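Local coordinates for transcriptional regulator, LacI family (Lactobacillus brevis, PDB 3JY6), which probably regulates transcription as a LacI-family factor that binds cis-regulatory DNA, at residues 85-90 / 245-250; 128-133 / 155-160; 170-175 / 195-200. All blocks are in the same frame, centred on the assembly; numbering follows the deposited sequence.

Contact 1 (85-90 / 245-250)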
ATOM      1  N   GLN A  85      -6.425   3.612  30.020  1.00 21.96           N
ATOM      2  CA  GLN A  85      -5.114   3.381  30.592  1.00 23.48           C
ATOM      3  C   GLN A  85      -4.094   4.197  29.785  1.00 23.13           C
ATOM      4  O   GLN A  85      -3.066   4.618  30.313  1.00 23.83           O
ATOM      5  CB  GLN A  85      -4.759   1.888  30.537  1.00 24.74           C
ATOM      6  CG  GLN A  85      -4.510   1.356  29.141  1.00 27.33           C
ATOM      7  CD  GLN A  85      -4.168  -0.118  29.131  1.00 29.55           C
ATOM      8  OE1 GLN A  85      -5.053  -0.975  29.177  1.00 31.65           O
ATOM      9  NE2 GLN A  85      -2.873  -0.422  29.079  1.00 29.32           N
ATOM     10  N   MET A  86      -4.391   4.441  28.510  1.00 19.22           N
ATOM     11  CA  MET A  86      -3.468   5.184  27.669  1.00 18.60           C
ATOM     12  C   MET A  86      -4.144   6.275  26.856  1.00 18.02           C
ATOM     13  O   MET A  86      -5.316   6.162  26.501  1.00 19.01           O
ATOM     14  CB  MET A  86      -2.735   4.223  26.711  1.00 17.97           C
ATOM     15  CG  MET A  86      -3.603   3.634  25.594  1.00 14.99           C
ATOM     16  SD  MET A  86      -2.797   2.337  24.588  1.00  6.99           S
ATOM     17  CE  MET A  86      -2.862   0.928  25.748  1.00  9.90           C
ATOM     18  N   PRO A  87      -3.416   7.359  26.569  1.00 16.00           N
ATOM     19  CA  PRO A  87      -3.989   8.448  25.780  1.00 15.55           C
ATOM     20  C   PRO A  87      -4.379   7.943  24.393  1.00 14.14           C
ATOM     21  O   PRO A  87      -3.772   7.007  23.870  1.00 12.46           O
ATOM     22  CB  PRO A  87      -2.870   9.491  25.744  1.00 16.09           C
ATOM     23  CG  PRO A  87      -1.602   8.659  25.918  1.00 17.78           C
ATOM     24  CD  PRO A  87      -2.029   7.655  26.969  1.00 17.60           C
ATOM     25  N   VAL A  88      -5.396   8.566  23.807  1.00 14.05           N
ATOM     26  CA  VAL A  88      -5.893   8.172  22.495  1.00 12.41           C
ATOM     27  C   VAL A  88      -6.077   9.376  21.587  1.00 13.11           C
ATOM     28  O   VAL A  88      -6.450  10.459  22.046  1.00 12.97           O
ATOM     29  CB  VAL A  88      -7.277   7.473  22.611  1.00 11.89           C
ATOM     30  CG1 VAL A  88      -7.763   7.015  21.240  1.00 12.00           C
ATOM     31  CG2 VAL A  88      -7.196   6.279  23.587  1.00 11.71           C
ATOM     32  N   VAL A  89      -5.805   9.187  20.298  1.00 12.56           N
ATOM     33  CA  VAL A  89      -6.024  10.228  19.300  1.00 11.47           C
ATOM     34  C   VAL A  89      -6.653   9.503  18.119  1.00 10.99           C
ATOM     35  O   VAL A  89      -6.181   8.440  17.727  1.00 11.11           O
ATOM     36  CB  VAL A  89      -4.713  10.916  18.818  1.00 13.24           C
ATOM     37  CG1 VAL A  89      -5.034  11.928  17.723  1.00 12.78           C
ATOM     38  CG2 VAL A  89      -4.046  11.646  19.952  1.00 14.86           C
ATOM     39  N   SER A  90      -7.720  10.064  17.566  1.00 12.76           N
ATOM     40  CA  SER A  90      -8.390   9.449  16.426  1.00 15.59           C
ATOM     41  C   SER A  90      -8.066  10.231  15.145  1.00 14.39           C
ATOM     42  O   SER A  90      -7.804  11.435  15.178  1.00 14.21           O
ATOM     43  CB  SER A  90      -9.904   9.413  16.665  1.00 17.10           C
ATOM     44  OG  SER A  90     -10.506   8.370  15.916  1.00 26.87           O
ATOM     45  N   GLU A 245       1.932  14.455  16.765  1.00 16.58           N
ATOM     46  CA  GLU A 245       2.296  15.646  17.532  1.00 19.16           C
ATOM     47  C   GLU A 245       1.357  15.782  18.733  1.00 18.17           C
ATOM     48  O   GLU A 245       1.773  16.137  19.834  1.00 17.41           O
ATOM     49  CB  GLU A 245       2.211  16.906  16.658  1.00 21.88           C
ATOM     50  CG  GLU A 245       3.337  17.040  15.631  1.00 26.88           C
ATOM     51  CD  GLU A 245       4.655  17.483  16.251  1.00 29.97           C
ATOM     52  OE1 GLU A 245       4.732  17.556  17.495  1.00 29.90           O
ATOM     53  OE2 GLU A 245       5.618  17.755  15.491  1.00 33.61           O
ATOM     54  N   ILE A 246       0.086  15.480  18.515  1.00 15.19           N
ATOM     55  CA  ILE A 246      -0.898  15.560  19.584  1.00 14.90           C
ATOM     56  C   ILE A 246      -0.584  14.484  20.630  1.00 14.80           C
ATOM     57  O   ILE A 246      -0.611  14.743  21.831  1.00 12.91           O
ATOM     58  CB  ILE A 246      -2.334  15.353  19.017  1.00 15.06           C
ATOM     59  CG1 ILE A 246      -2.709  16.528  18.099  1.00 14.85           C
ATOM     60  CG2 ILE A 246      -3.322  15.228  20.150  1.00 14.08           C
ATOM     61  CD1 ILE A 246      -4.049  16.367  17.404  1.00 11.11           C
ATOM     62  N   MET A 247      -0.267  13.279  20.165  1.00 13.28           N
ATOM     63  CA  MET A 247       0.049  12.179  21.069  1.00 14.63           C
ATOM     64  C   MET A 247       1.216  12.542  21.983  1.00 15.80           C
ATOM     65  O   MET A 247       1.154  12.342  23.195  1.00 19.24           O
ATOM     66  CB  MET A 247       0.376  10.911  20.269  1.00 13.74           C
ATOM     67  CG  MET A 247       0.853   9.679  21.092  1.00 14.11           C
ATOM     68  SD  MET A 247      -0.335   9.115  22.324  1.00 12.97           S
ATOM     69  CE  MET A 247       0.479   8.215  23.244  1.00 19.20           C
ATOM     70  N   LEU A 248       2.280  13.083  21.403  1.00 15.43           N
ATOM     71  CA  LEU A 248       3.437  13.462  22.196  1.00 17.19           C
ATOM     72  C   LEU A 248       3.053  14.502  23.252  1.00 17.49           C
ATOM     73  O   LEU A 248       3.656  14.555  24.317  1.00 16.50           O
ATOM     74  CB  LEU A 248       4.530  14.018  21.293  1.00 16.04           C
ATOM     75  CG  LEU A 248       5.148  13.008  20.323  1.00 17.42           C
ATOM     76  CD1 LEU A 248       6.235  13.695  19.508  1.00 15.34           C
ATOM     77  CD2 LEU A 248       5.739  11.838  21.098  1.00 16.90           C
ATOM     78  N   ARG A 249       2.055  15.328  22.949  1.00 18.40           N
ATOM     79  CA  ARG A 249       1.604  16.340  23.898  1.00 18.45           C
ATOM     80  C   ARG A 249       0.880  15.655  25.049  1.00 18.59           C
ATOM     81  O   ARG A 249       0.997  16.074  26.200  1.00 20.88           O
ATOM     82  CB  ARG A 249       0.684  17.358  23.213  1.00 19.35           C
ATOM     83  CG  ARG A 249       1.422  18.409  22.398  1.00 18.84           C
ATOM     84  CD  ARG A 249       0.459  19.229  21.561  1.00 19.08           C
ATOM     85  NE  ARG A 249      -0.552  19.918  22.374  1.00 19.39           N
ATOM     86  CZ  ARG A 249      -1.683  20.406  21.871  1.00 21.50           C
ATOM     87  NH1 ARG A 249      -1.935  20.273  20.575  1.00 23.73           N
ATOM     88  NH2 ARG A 249      -2.560  21.022  22.648  1.00 22.89           N
ATOM     89  N   GLN A 250       0.140  14.592  24.749  1.00 18.98           N
ATOM     90  CA  GLN A 250      -0.573  13.863  25.796  1.00 19.27           C
ATOM     91  C   GLN A 250       0.447  13.083  26.641  1.00 19.92           C
ATOM     92  O   GLN A 250       0.323  13.021  27.863  1.00 16.67           O
ATOM     93  CB  GLN A 250      -1.599  12.886  25.197  1.00 18.43           C
ATOM     94  CG  GLN A 250      -2.698  13.518  24.314  1.00 16.46           C
ATOM     95  CD  GLN A 250      -3.543  12.458  23.580  1.00 14.71           C
ATOM     96  OE1 GLN A 250      -3.004  11.600  22.889  1.00 16.93           O
ATOM     97  NE2 GLN A 250      -4.856  12.517  23.737  1.00 14.32           N
TER
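Q250 reaches from helix 236-251 to the beginning of strand 88-91, where its NE2 donates to V88 O at 3.1 Å. The bond is nearly straight at the hydrogen, 170°, and the acceptor lies close to the amide plane. The carbonyl, in contrast, is met from above its own plane and not on a lone pair. The other arm of the amide faces carbon: Q250 OE1 sits 3.1 Å from V89 CG2 and 3.6 Å from P87 CB, so V89 and P87 press on this oxygen from two sides. Turning Q250 CG anti to its carbonyl carbon (chi1 -59°), with the chain extended beyond it, is what carries the amide across.

Two apolar pairs extend the contact. P87 CG meets M247 CE at 3.4 Å, closer than two such carbons normally sit, a sign of firm packing. The methionine bends at chi2 (59°), bringing its thioether to the proline ring, and the two side chains cross at about a right angle. Past the loop, on the strand itself, V89 CG2 rests 3.7 Å from I246 CG2.

Behind these side chains, the short strand and helix segments run nearly antiparallel, with axes 8.6 Å apart. P87 and V89 are held by backbone bonds to the neighbouring strand 66-70, while I246 also touches V103 and Q250 touches P101. The helix thus lies over strands 88-91 and 102-104 of the six-stranded parallel sheet, as expected in a periplasmic-binding-protein-like alpha/beta domain, and L248 touches I32 and L33 of helix 20-34.

The V88 bond fixes which way round the amide sits. Its price is that Q250 OE1 is buried against methyl and methylene carbons without a polar partner anywhere in the model.

Contact 2 (128-133 / 155-160)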
ATOM      1  N   VAL A 128     -21.287   9.902  -8.682  1.00 20.47           N
ATOM      2  CA  VAL A 128     -20.580   9.558  -7.458  1.00 20.62           C
ATOM      3  C   VAL A 128     -20.371   8.051  -7.321  1.00 22.58           C
ATOM      4  O   VAL A 128     -21.328   7.278  -7.367  1.00 23.05           O
ATOM      5  CB  VAL A 128     -21.362  10.049  -6.228  1.00 19.43           C
ATOM      6  CG1 VAL A 128     -20.567   9.779  -4.968  1.00 20.78           C
ATOM      7  CG2 VAL A 128     -21.690  11.530  -6.363  1.00 19.47           C
ATOM      8  N   LEU A 129     -19.119   7.636  -7.162  1.00 22.34           N
ATOM      9  CA  LEU A 129     -18.794   6.222  -6.979  1.00 23.21           C
ATOM     10  C   LEU A 129     -18.307   6.113  -5.538  1.00 24.91           C
ATOM     11  O   LEU A 129     -17.340   6.787  -5.156  1.00 24.99           O
ATOM     12  CB  LEU A 129     -17.697   5.790  -7.949  1.00 19.93           C
ATOM     13  CG  LEU A 129     -17.214   4.338  -7.874  1.00 22.92           C
ATOM     14  CD1 LEU A 129     -18.382   3.363  -8.094  1.00 21.81           C
ATOM     15  CD2 LEU A 129     -16.120   4.130  -8.918  1.00 19.94           C
ATOM     16  N   THR A 130     -18.951   5.264  -4.737  1.00 24.77           N
ATOM     17  CA  THR A 130     -18.577   5.173  -3.326  1.00 25.41           C
ATOM     18  C   THR A 130     -18.888   3.847  -2.623  1.00 27.72           C
ATOM     19  O   THR A 130     -19.628   2.998  -3.136  1.00 28.11           O
ATOM     20  CB  THR A 130     -19.315   6.281  -2.536  1.00 23.03           C
ATOM     21  OG1 THR A 130     -18.902   6.279  -1.170  1.00 24.90           O
ATOM     22  CG2 THR A 130     -20.816   6.033  -2.575  1.00 23.06           C
ATOM     23  N   SER A 131     -18.305   3.673  -1.441  1.00 27.76           N
ATOM     24  CA  SER A 131     -18.606   2.499  -0.636  1.00 29.21           C
ATOM     25  C   SER A 131     -19.905   2.956   0.028  1.00 30.22           C
ATOM     26  O   SER A 131     -20.166   4.154   0.091  1.00 29.10           O
ATOM     27  CB  SER A 131     -17.532   2.251   0.421  1.00 27.59           C
ATOM     28  OG  SER A 131     -16.301   1.895  -0.185  1.00 28.75           O
ATOM     29  N   GLU A 132     -20.716   2.023   0.514  1.00 32.06           N
ATOM     30  CA  GLU A 132     -21.992   2.373   1.132  1.00 34.90           C
ATOM     31  C   GLU A 132     -21.972   3.597   2.049  1.00 35.75           C
ATOM     32  O   GLU A 132     -21.206   3.656   3.014  1.00 35.44           O
ATOM     33  CB  GLU A 132     -22.549   1.153   1.870  1.00 37.41           C
ATOM     34  CG  GLU A 132     -22.905   0.019   0.914  1.00 41.77           C
ATOM     35  CD  GLU A 132     -23.430  -1.212   1.624  1.00 45.16           C
ATOM     36  OE1 GLU A 132     -24.436  -1.093   2.364  1.00 46.48           O
ATOM     37  OE2 GLU A 132     -22.837  -2.298   1.440  1.00 44.66           O
ATOM     38  N   LEU A 133     -22.833   4.564   1.734  1.00 35.66           N
ATOM     39  CA  LEU A 133     -22.937   5.818   2.480  1.00 37.41           C
ATOM     40  C   LEU A 133     -23.306   5.711   3.963  1.00 38.45           C
ATOM     41  O   LEU A 133     -22.681   6.368   4.798  1.00 37.04           O
ATOM     42  CB  LEU A 133     -23.927   6.759   1.776  1.00 38.09           C
ATOM     43  CG  LEU A 133     -23.451   7.403   0.470  1.00 39.16           C
ATOM     44  CD1 LEU A 133     -24.641   7.889  -0.344  1.00 39.85           C
ATOM     45  CD2 LEU A 133     -22.507   8.557   0.785  1.00 38.57           C
ATOM     46  N   VAL A 155     -25.704   8.451  -7.852  1.00 33.98           N
ATOM     47  CA  VAL A 155     -24.793   7.760  -6.944  1.00 33.81           C
ATOM     48  C   VAL A 155     -24.722   6.259  -7.163  1.00 32.71           C
ATOM     49  O   VAL A 155     -25.738   5.609  -7.379  1.00 33.05           O
ATOM     50  CB  VAL A 155     -25.180   8.040  -5.473  1.00 34.72           C
ATOM     51  CG1 VAL A 155     -26.577   7.555  -5.206  1.00 37.41           C
ATOM     52  CG2 VAL A 155     -24.200   7.366  -4.524  1.00 36.13           C
ATOM     53  N   LEU A 156     -23.509   5.718  -7.119  1.00 32.06           N
ATOM     54  CA  LEU A 156     -23.294   4.288  -7.292  1.00 31.88           C
ATOM     55  C   LEU A 156     -22.553   3.709  -6.099  1.00 32.68           C
ATOM     56  O   LEU A 156     -21.320   3.780  -5.999  1.00 31.99           O
ATOM     57  CB  LEU A 156     -22.513   3.995  -8.576  1.00 30.91           C
ATOM     58  CG  LEU A 156     -22.006   2.557  -8.750  1.00 32.23           C
ATOM     59  CD1 LEU A 156     -23.099   1.550  -8.419  1.00 33.50           C
ATOM     60  CD2 LEU A 156     -21.511   2.360 -10.168  1.00 30.89           C
ATOM     61  N   GLU A 157     -23.332   3.133  -5.194  1.00 33.31           N
ATOM     62  CA  GLU A 157     -22.804   2.516  -3.994  1.00 33.27           C
ATOM     63  C   GLU A 157     -22.276   1.125  -4.302  1.00 34.44           C
ATOM     64  O   GLU A 157     -22.907   0.350  -5.023  1.00 33.68           O
ATOM     65  CB  GLU A 157     -23.898   2.455  -2.937  1.00 33.55           C
ATOM     66  CG  GLU A 157     -24.294   3.830  -2.446  1.00 34.29           C
ATOM     67  CD  GLU A 157     -25.422   3.799  -1.445  1.00 36.54           C
ATOM     68  OE1 GLU A 157     -26.601   3.843  -1.859  1.00 35.39           O
ATOM     69  OE2 GLU A 157     -25.121   3.723  -0.235  1.00 37.32           O
ATOM     70  N   VAL A 158     -21.095   0.836  -3.763  1.00 34.58           N
ATOM     71  CA  VAL A 158     -20.434  -0.448  -3.942  1.00 35.20           C
ATOM     72  C   VAL A 158     -20.331  -1.061  -2.550  1.00 36.35           C
ATOM     73  O   VAL A 158     -20.064  -0.356  -1.575  1.00 37.08           O
ATOM     74  CB  VAL A 158     -19.008  -0.268  -4.511  1.00 35.66           C
ATOM     75  CG1 VAL A 158     -18.351  -1.617  -4.703  1.00 36.11           C
ATOM     76  CG2 VAL A 158     -19.059   0.486  -5.833  1.00 35.90           C
ATOM     77  N   SER A 159     -20.556  -2.365  -2.450  1.00 36.90           N
ATOM     78  CA  SER A 159     -20.473  -3.053  -1.164  1.00 37.54           C
ATOM     79  C   SER A 159     -19.082  -3.665  -1.047  1.00 37.28           C
ATOM     80  O   SER A 159     -18.772  -4.647  -1.729  1.00 36.84           O
ATOM     81  CB  SER A 159     -21.535  -4.154  -1.082  1.00 38.52           C
ATOM     82  OG  SER A 159     -22.843  -3.632  -1.255  1.00 38.60           O
ATOM     83  N   GLU A 160     -18.241  -3.087  -0.193  1.00 37.57           N
ATOM     84  CA  GLU A 160     -16.880  -3.593  -0.033  1.00 38.74           C
ATOM     85  C   GLU A 160     -16.843  -5.073   0.339  1.00 38.90           C
ATOM     86  O   GLU A 160     -15.871  -5.766   0.045  1.00 39.14           O
ATOM     87  CB  GLU A 160     -16.118  -2.766   1.010  1.00 38.60           C
ATOM     88  CG  GLU A 160     -15.771  -1.354   0.551  1.00 40.71           C
ATOM     89  CD  GLU A 160     -14.851  -0.631   1.522  1.00 43.96           C
ATOM     90  OE1 GLU A 160     -13.808  -1.212   1.907  1.00 45.15           O
ATOM     91  OE2 GLU A 160     -15.160   0.520   1.896  1.00 43.57           O
TER
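Strands 125-131 and 152-158 run parallel, their short segments inclined by 23°, and pair V128 with V155 through S131 with V158. L156 N donates to V128 O at 2.7 Å, T130 N to L156 O at 3.1 Å and V158 N to T130 O at 2.7 Å; a weak bond from E132 N to V158 O continues the ladder past the strand end. On one face of the sheet L129 CD1 lies 3.7 Å from V158 CG2 and also touches L156 CG. On the other, T130 CG2 fits against V155 CG2 and against E157 CG, whose side chain runs alongside and points the same way.

These are the first and last strands of a beta-alpha-beta unit whose helix, 137-147, packs behind V128 and L133. The unit forms one side of the four-stranded parallel sheet, with 152-158 outermost.

Beyond the strands, three glutamates tie down the loops. E157, extended beyond CG, places OE2 3.1 Å from L133 N, which meets it on the anti side, 18° out of the carboxylate plane. S159 OG donates to E132 OE2 at 3.0 Å from above that carboxylate's plane. S131 OG donates to E160 OE2 at 2.7 Å and accepts from W192 NE1. Around E160, R139 forms a salt bridge to OE2, and R191 and K189 to OE1; three cations would probably favour the ionised carboxylate.

Contact 3 (170-175 / 195-200)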
ATOM      1  N   GLN A 170     -20.119  -1.993 -15.434  1.00 32.63           N
ATOM      2  CA  GLN A 170     -21.250  -1.782 -16.331  1.00 32.99           C
ATOM      3  C   GLN A 170     -22.210  -0.695 -15.863  1.00 32.26           C
ATOM      4  O   GLN A 170     -22.726   0.078 -16.673  1.00 32.67           O
ATOM      5  CB  GLN A 170     -22.004  -3.102 -16.549  1.00 33.33           C
ATOM      6  CG  GLN A 170     -21.216  -4.115 -17.363  1.00 35.84           C
ATOM      7  CD  GLN A 170     -21.031  -3.694 -18.817  1.00 37.42           C
ATOM      8  OE1 GLN A 170     -20.253  -4.305 -19.558  1.00 38.95           O
ATOM      9  NE2 GLN A 170     -21.756  -2.656 -19.234  1.00 36.02           N
ATOM     10  N   ARG A 171     -22.450  -0.621 -14.561  1.00 31.57           N
ATOM     11  CA  ARG A 171     -23.347   0.400 -14.037  1.00 31.38           C
ATOM     12  C   ARG A 171     -22.739   1.807 -14.152  1.00 31.05           C
ATOM     13  O   ARG A 171     -23.413   2.761 -14.546  1.00 32.35           O
ATOM     14  CB  ARG A 171     -23.686   0.092 -12.580  1.00 32.73           C
ATOM     15  CG  ARG A 171     -24.488   1.180 -11.869  1.00 36.22           C
ATOM     16  CD  ARG A 171     -25.854   1.435 -12.510  1.00 38.44           C
ATOM     17  NE  ARG A 171     -26.640   2.375 -11.706  1.00 40.28           N
ATOM     18  CZ  ARG A 171     -27.895   2.722 -11.966  1.00 42.32           C
ATOM     19  NH1 ARG A 171     -28.522   2.210 -13.020  1.00 43.28           N
ATOM     20  NH2 ARG A 171     -28.526   3.575 -11.166  1.00 42.83           N
ATOM     21  N   LEU A 172     -21.462   1.932 -13.808  1.00 30.43           N
ATOM     22  CA  LEU A 172     -20.777   3.219 -13.874  1.00 29.36           C
ATOM     23  C   LEU A 172     -20.851   3.761 -15.296  1.00 28.49           C
ATOM     24  O   LEU A 172     -21.127   4.938 -15.513  1.00 27.33           O
ATOM     25  CB  LEU A 172     -19.308   3.057 -13.459  1.00 28.16           C
ATOM     26  CG  LEU A 172     -18.421   4.312 -13.494  1.00 27.18           C
ATOM     27  CD1 LEU A 172     -18.875   5.289 -12.428  1.00 24.80           C
ATOM     28  CD2 LEU A 172     -16.969   3.915 -13.270  1.00 26.32           C
ATOM     29  N   THR A 173     -20.601   2.879 -16.255  1.00 28.53           N
ATOM     30  CA  THR A 173     -20.645   3.219 -17.665  1.00 29.03           C
ATOM     31  C   THR A 173     -22.061   3.606 -18.070  1.00 30.88           C
ATOM     32  O   THR A 173     -22.259   4.400 -18.986  1.00 32.51           O
ATOM     33  CB  THR A 173     -20.175   2.028 -18.504  1.00 29.51           C
ATOM     34  OG1 THR A 173     -18.756   1.882 -18.357  1.00 30.75           O
ATOM     35  CG2 THR A 173     -20.535   2.217 -19.966  1.00 30.92           C
ATOM     36  N   GLN A 174     -23.046   3.053 -17.373  1.00 31.75           N
ATOM     37  CA  GLN A 174     -24.443   3.346 -17.669  1.00 32.51           C
ATOM     38  C   GLN A 174     -24.802   4.747 -17.175  1.00 31.31           C
ATOM     39  O   GLN A 174     -25.405   5.546 -17.902  1.00 31.10           O
ATOM     40  CB  GLN A 174     -25.342   2.296 -17.007  1.00 34.43           C
ATOM     41  CG  GLN A 174     -26.813   2.433 -17.322  1.00 38.09           C
ATOM     42  CD  GLN A 174     -27.642   1.404 -16.588  1.00 41.33           C
ATOM     43  OE1 GLN A 174     -27.423   0.198 -16.727  1.00 43.72           O
ATOM     44  NE2 GLN A 174     -28.597   1.875 -15.790  1.00 43.50           N
ATOM     45  N   LEU A 175     -24.407   5.048 -15.940  1.00 29.66           N
ATOM     46  CA  LEU A 175     -24.691   6.345 -15.332  1.00 27.12           C
ATOM     47  C   LEU A 175     -23.946   7.497 -16.011  1.00 26.48           C
ATOM     48  O   LEU A 175     -24.488   8.590 -16.178  1.00 24.60           O
ATOM     49  CB  LEU A 175     -24.331   6.312 -13.846  1.00 27.50           C
ATOM     50  CG  LEU A 175     -25.194   5.495 -12.877  1.00 27.34           C
ATOM     51  CD1 LEU A 175     -24.494   5.388 -11.535  1.00 26.82           C
ATOM     52  CD2 LEU A 175     -26.547   6.159 -12.717  1.00 28.13           C
ATOM     53  N   GLU A 195      -9.474   1.096  -9.214  1.00 23.86           N
ATOM     54  CA  GLU A 195     -10.009  -0.103  -9.833  1.00 25.72           C
ATOM     55  C   GLU A 195     -10.822   0.110 -11.107  1.00 25.89           C
ATOM     56  O   GLU A 195     -10.672  -0.652 -12.067  1.00 25.82           O
ATOM     57  CB  GLU A 195     -10.864  -0.877  -8.819  1.00 27.58           C
ATOM     58  CG  GLU A 195     -11.243  -2.278  -9.282  1.00 29.82           C
ATOM     59  CD  GLU A 195     -12.108  -3.015  -8.286  1.00 31.04           C
ATOM     60  OE1 GLU A 195     -11.942  -2.795  -7.066  1.00 32.17           O
ATOM     61  OE2 GLU A 195     -12.947  -3.830  -8.724  1.00 32.85           O
ATOM     62  N   PHE A 196     -11.654   1.150 -11.132  1.00 25.43           N
ATOM     63  CA  PHE A 196     -12.536   1.386 -12.275  1.00 25.14           C
ATOM     64  C   PHE A 196     -12.241   2.492 -13.280  1.00 25.69           C
ATOM     65  O   PHE A 196     -12.805   2.474 -14.371  1.00 27.65           O
ATOM     66  CB  PHE A 196     -13.971   1.564 -11.759  1.00 24.28           C
ATOM     67  CG  PHE A 196     -14.488   0.372 -10.995  1.00 25.69           C
ATOM     68  CD1 PHE A 196     -14.953  -0.756 -11.669  1.00 25.64           C
ATOM     69  CD2 PHE A 196     -14.484   0.363  -9.602  1.00 23.80           C
ATOM     70  CE1 PHE A 196     -15.407  -1.880 -10.967  1.00 26.25           C
ATOM     71  CE2 PHE A 196     -14.938  -0.761  -8.887  1.00 26.65           C
ATOM     72  CZ  PHE A 196     -15.399  -1.883  -9.574  1.00 25.20           C
ATOM     73  N   PHE A 197     -11.375   3.444 -12.945  1.00 25.12           N
ATOM     74  CA  PHE A 197     -11.091   4.545 -13.871  1.00 24.55           C
ATOM     75  C   PHE A 197     -10.063   4.292 -14.985  1.00 23.65           C
ATOM     76  O   PHE A 197     -10.202   4.830 -16.091  1.00 23.00           O
ATOM     77  CB  PHE A 197     -10.685   5.806 -13.087  1.00 24.39           C
ATOM     78  CG  PHE A 197     -11.820   6.466 -12.329  1.00 24.89           C
ATOM     79  CD1 PHE A 197     -13.073   5.851 -12.207  1.00 26.58           C
ATOM     80  CD2 PHE A 197     -11.629   7.704 -11.722  1.00 25.12           C
ATOM     81  CE1 PHE A 197     -14.115   6.465 -11.489  1.00 24.95           C
ATOM     82  CE2 PHE A 197     -12.656   8.327 -11.004  1.00 25.42           C
ATOM     83  CZ  PHE A 197     -13.906   7.704 -10.886  1.00 25.49           C
ATOM     84  N   PRO A 198      -9.009   3.499 -14.712  1.00 25.07           N
ATOM     85  CA  PRO A 198      -8.010   3.242 -15.761  1.00 23.74           C
ATOM     86  C   PRO A 198      -8.543   2.726 -17.101  1.00 25.31           C
ATOM     87  O   PRO A 198      -8.122   3.200 -18.156  1.00 23.30           O
ATOM     88  CB  PRO A 198      -7.056   2.261 -15.090  1.00 22.92           C
ATOM     89  CG  PRO A 198      -7.019   2.778 -13.691  1.00 22.74           C
ATOM     90  CD  PRO A 198      -8.504   3.040 -13.399  1.00 24.02           C
ATOM     91  N   ASN A 199      -9.456   1.757 -17.076  1.00 27.20           N
ATOM     92  CA  ASN A 199      -9.997   1.231 -18.328  1.00 30.12           C
ATOM     93  C   ASN A 199     -10.909   2.239 -19.019  1.00 29.64           C
ATOM     94  O   ASN A 199     -11.069   2.206 -20.236  1.00 30.20           O
ATOM     95  CB  ASN A 199     -10.742  -0.084 -18.091  1.00 33.37           C
ATOM     96  CG  ASN A 199      -9.808  -1.279 -18.013  1.00 36.36           C
ATOM     97  OD1 ASN A 199     -10.052  -2.307 -18.640  1.00 35.26           O
ATOM     98  ND2 ASN A 199      -8.735  -1.148 -17.240  1.00 38.46           N
ATOM     99  N   LEU A 200     -11.517   3.136 -18.249  1.00 29.15           N
ATOM    100  CA  LEU A 200     -12.371   4.154 -18.843  1.00 28.83           C
ATOM    101  C   LEU A 200     -11.498   5.236 -19.502  1.00 27.70           C
ATOM    102  O   LEU A 200     -11.968   6.006 -20.341  1.00 27.92           O
ATOM    103  CB  LEU A 200     -13.299   4.757 -17.782  1.00 30.31           C
ATOM    104  CG  LEU A 200     -14.655   4.052 -17.624  1.00 33.31           C
ATOM    105  CD1 LEU A 200     -14.462   2.548 -17.422  1.00 35.04           C
ATOM    106  CD2 LEU A 200     -15.416   4.670 -16.460  1.00 33.84           C
TER
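L172 pushes one methyl, CD2, against L200, F196 and F197, and this one methyl makes three of the four residue contacts. Its closest partner is L200 CD2 at 3.6 Å, the two leucine side chains crossing at a slant. F196 adds its CB, 4.1 Å from L172 CD2, so the phenylalanine takes part here through its first side-chain carbon and not through its ring. F197 is met differently: L172 CD2 comes to the ring edge, near the ring plane, with CE1 4.2 Å away. With CG anti to the backbone N (chi1 179°), L172 extends from its helix towards these three residues.

At the margin, T173 OG1 approaches L200 CD1 to 4.4 Å, a loose touch. The junction is otherwise wholly apolar, and both leucines and both phenylalanines are buried.

L172 also lies on L156 and V127, and F197 on L129, so the cluster rests on strands 152-158 and 125-131. The ring of F196 meets that of H165 with their planes only about 10° from parallel, while the E195 carboxylate is bonded to H165 ND1 and Y163 OH. Farther out, N199 ND2 bonds to R224 O of the second subunit, and P198 packs on M225 of that subunit, so the region around 195-200 packs on helix 165-177 and also reaches the dimer partner.

What is joined here are helix 165-177 and the helical region 190-202, which follow successive strands, 152-158 and 183-187, and lie next to each other on one face of the four-stranded parallel sheet. This side-by-side seating of helices from consecutive crossovers is characteristic of Rossmann-like alpha/beta domains, including those of the periplasmic-binding-protein fold.

From the N terminus, the chain lays down three of the six strands of the first sheet before reaching 85-90, where contact 1 opens. It crosses into the four-stranded sheet, and contact 2 closes a short loop there around helix 137-147. Contact 3 follows in series, closing a second loop around strand 183-187. The chain then returns, and 245-250 closes contact 1 last, so both other contacts nest inside its long loop. Contacts 2 and 3 touch, L156 lying against R171, L172 and L175, and together they join strand to helix in one domain. Contact 1 lies in the other, its centre 33 Å from that of contact 2 and 42 Å from that of contact 3.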